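Side-chain contact in EvdO1 (Micromonospora carbonacea, PDB 4XBZ), which is probably a metal-dependent oxygenase of the phytanoyl-CoA dioxygenase family that takes part in the oxidative cyclizations of orthosomycin biosynthesis: residues P319-T323 and L324-H328. Sequence-based numbering, arbitrary orientation.
Sequences PEIDT and LRFAH
The backbone N of Arg325 donates to Thr323 OG1 (3.0 Å, 163°), the bond of an ST turn. With chi1 at 178° OG1 points away from its own N and lies beside the carbonyl carbon, on the side where the chain continues to Arg325; it also has a weak hydrogen bond with Asp113 OD1. A valine in place of Thr323 would probably lose both, leaving the Arg325 amide without this acceptor and the turn held by one bond fewer. On the apolar side, Ile321 and Phe326 cross at about a right angle, with methyl CG2 of the isoleucine 3.6 Å from ring atom CZ and approaching the ring obliquely. The other branch of Ile321 meets Leu324 lightly, also at about a right angle, CD1 to CD2 at 4.2 Å; a beta-branched residue thus serves two apolar neighbours. Thr323 O lies 3.5 Å from Phe326 CE2, again obliquely. The buried Phe326 ring continues onto Leu280 and Val284, and Ile321 rests on Leu280, which holds this C-terminal loop on helix 275-293. Leu324 packs on Val112 and its backbone N hydrogen-bonds to Asp113 OD1, while Arg325 extends to a salt bridge with Asp91, tying the loop to helix 111-114 and to the loop before strand 92-94.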
ATOM      1  N   PRO A 319      -0.072  25.897  16.591  1.00 61.03           N
ATOM      2  CA  PRO A 319      -0.562  27.122  15.947  1.00 54.89           C
ATOM      3  C   PRO A 319      -0.223  27.159  14.456  1.00 53.55           C
ATOM      4  O   PRO A 319       0.698  26.458  14.033  1.00 52.01           O
ATOM      5  CB  PRO A 319       0.165  28.234  16.712  1.00 55.39           C
ATOM      6  CG  PRO A 319       1.334  27.552  17.382  1.00 53.85           C
ATOM      7  CD  PRO A 319       0.849  26.188  17.706  1.00 54.37           C
ATOM      8  N   GLU A 320      -0.971  27.949  13.685  1.00 55.92           N
ATOM      9  CA  GLU A 320      -0.780  28.057  12.238  1.00 54.18           C
ATOM     10  C   GLU A 320       0.691  28.171  11.843  1.00 54.04           C
ATOM     11  O   GLU A 320       1.411  29.052  12.325  1.00 49.82           O
ATOM     12  CB  GLU A 320      -1.538  29.270  11.686  1.00 55.65           C
ATOM     13  CG  GLU A 320      -3.039  29.223  11.877  1.00 56.60           C
ATOM     14  CD  GLU A 320      -3.671  28.022  11.220  1.00 62.43           C
ATOM     15  OE1 GLU A 320      -3.526  27.870   9.987  1.00 60.97           O
ATOM     16  OE2 GLU A 320      -4.313  27.227  11.941  1.00 69.10           O
ATOM     17  N   ILE A 321       1.138  27.272  10.973  1.00 47.83           N
ATOM     18  CA  ILE A 321       2.520  27.311  10.524  1.00 47.90           C
ATOM     19  C   ILE A 321       2.733  28.579   9.697  1.00 47.13           C
ATOM     20  O   ILE A 321       1.839  29.012   8.956  1.00 43.14           O
ATOM     21  CB  ILE A 321       2.908  26.054   9.697  1.00 43.21           C
ATOM     22  CG1 ILE A 321       2.013  25.911   8.460  1.00 38.20           C
ATOM     23  CG2 ILE A 321       2.853  24.799  10.567  1.00 39.70           C
ATOM     24  CD1 ILE A 321       2.463  24.821   7.501  1.00 33.60           C
ATOM     25  N   ASP A 322       3.909  29.180   9.857  1.00 40.05           N
ATOM     26  CA  ASP A 322       4.273  30.380   9.114  1.00 47.67           C
ATOM     27  C   ASP A 322       5.342  30.057   8.073  1.00 46.46           C
ATOM     28  O   ASP A 322       5.964  30.959   7.519  1.00 46.68           O
ATOM     29  CB  ASP A 322       4.771  31.490  10.059  1.00 42.14           C
ATOM     30  CG  ASP A 322       5.927  31.039  10.960  1.00 48.75           C
ATOM     31  OD1 ASP A 322       6.580  30.017  10.672  1.00 55.30           O
ATOM     32  OD2 ASP A 322       6.198  31.723  11.971  1.00 60.01           O
ATOM     33  N   THR A 323       5.557  28.767   7.830  1.00 43.66           N
ATOM     34  CA  THR A 323       6.600  28.315   6.913  1.00 36.95           C
ATOM     35  C   THR A 323       6.328  26.908   6.393  1.00 38.03           C
ATOM     36  O   THR A 323       5.538  26.161   6.970  1.00 38.26           O
ATOM     37  CB  THR A 323       7.978  28.326   7.585  1.00 39.03           C
ATOM     38  OG1 THR A 323       8.956  27.838   6.661  1.00 37.39           O
ATOM     39  CG2 THR A 323       7.975  27.453   8.832  1.00 34.56           C
ATOM     40  N   LEU A 324       6.978  26.551   5.291  1.00 36.86           N
ATOM     41  CA  LEU A 324       6.849  25.206   4.752  1.00 30.11           C
ATOM     42  C   LEU A 324       8.109  24.401   5.024  1.00 30.01           C
ATOM     43  O   LEU A 324       8.249  23.279   4.567  1.00 34.29           O
ATOM     44  CB  LEU A 324       6.555  25.253   3.254  1.00 29.49           C
ATOM     45  CG  LEU A 324       5.242  25.944   2.868  1.00 30.61           C
ATOM     46  CD1 LEU A 324       4.930  25.739   1.408  1.00 31.79           C
ATOM     47  CD2 LEU A 324       4.092  25.428   3.712  1.00 35.59           C
ATOM     48  N   ARG A 325       9.036  24.975   5.775  1.00 33.13           N
ATOM     49  CA  ARG A 325      10.309  24.308   5.996  1.00 34.19           C
ATOM     50  C   ARG A 325      10.490  23.888   7.440  1.00 31.49           C
ATOM     51  O   ARG A 325      10.484  24.714   8.350  1.00 30.98           O
ATOM     52  CB  ARG A 325      11.459  25.207   5.567  1.00 30.76           C
ATOM     53  CG  ARG A 325      12.825  24.767   6.064  1.00 30.33           C
ATOM     54  CD  ARG A 325      13.840  25.907   5.890  1.00 29.03           C
ATOM     55  NE  ARG A 325      15.215  25.475   6.115  1.00 26.74           N
ATOM     56  CZ  ARG A 325      15.774  25.392   7.317  1.00 29.23           C
ATOM     57  NH1 ARG A 325      15.064  25.697   8.398  1.00 30.38           N
ATOM     58  NH2 ARG A 325      17.035  24.996   7.441  1.00 24.89           N
ATOM     59  N   PHE A 326      10.661  22.585   7.628  1.00 34.12           N
ATOM     60  CA  PHE A 326      10.835  22.000   8.944  1.00 32.89           C
ATOM     61  C   PHE A 326      12.032  21.101   8.956  1.00 31.14           C
ATOM     62  O   PHE A 326      11.962  19.953   8.524  1.00 35.43           O
ATOM     63  CB  PHE A 326       9.587  21.242   9.338  1.00 30.95           C
ATOM     64  CG  PHE A 326       8.432  22.135   9.546  1.00 35.80           C
ATOM     65  CD1 PHE A 326       8.211  22.717  10.796  1.00 31.73           C
ATOM     66  CD2 PHE A 326       7.605  22.462   8.487  1.00 26.85           C
ATOM     67  CE1 PHE A 326       7.154  23.573  10.990  1.00 31.39           C
ATOM     68  CE2 PHE A 326       6.553  23.328   8.670  1.00 30.71           C
ATOM     69  CZ  PHE A 326       6.320  23.884   9.929  1.00 32.48           C
ATOM     70  N   ALA A 327      13.130  21.636   9.459  1.00 30.45           N
ATOM     71  CA  ALA A 327      14.419  20.988   9.330  1.00 34.81           C
ATOM     72  C   ALA A 327      14.441  19.709  10.129  1.00 34.00           C
ATOM     73  O   ALA A 327      14.211  19.719  11.335  1.00 31.89           O
ATOM     74  CB  ALA A 327      15.539  21.918   9.770  1.00 33.13           C
ATOM     75  N   HIS A 328      14.734  18.619   9.424  1.00 34.49           N
ATOM     76  CA  HIS A 328      14.735  17.261   9.962  1.00 34.32           C
ATOM     77  C   HIS A 328      15.477  17.117  11.296  1.00 31.37           C
ATOM     78  O   HIS A 328      15.016  16.411  12.193  1.00 30.91           O
ATOM     79  CB  HIS A 328      15.336  16.300   8.919  1.00 30.59           C
ATOM     80  CG  HIS A 328      14.569  16.255   7.628  1.00 31.42           C
ATOM     81  ND1 HIS A 328      13.317  15.681   7.525  1.00 27.35           N
ATOM     82  CD2 HIS A 328      14.868  16.733   6.395  1.00 25.82           C
ATOM     83  CE1 HIS A 328      12.879  15.807   6.283  1.00 30.39           C
ATOM     84  NE2 HIS A 328      13.800  16.441   5.578  1.00 29.85           N
TER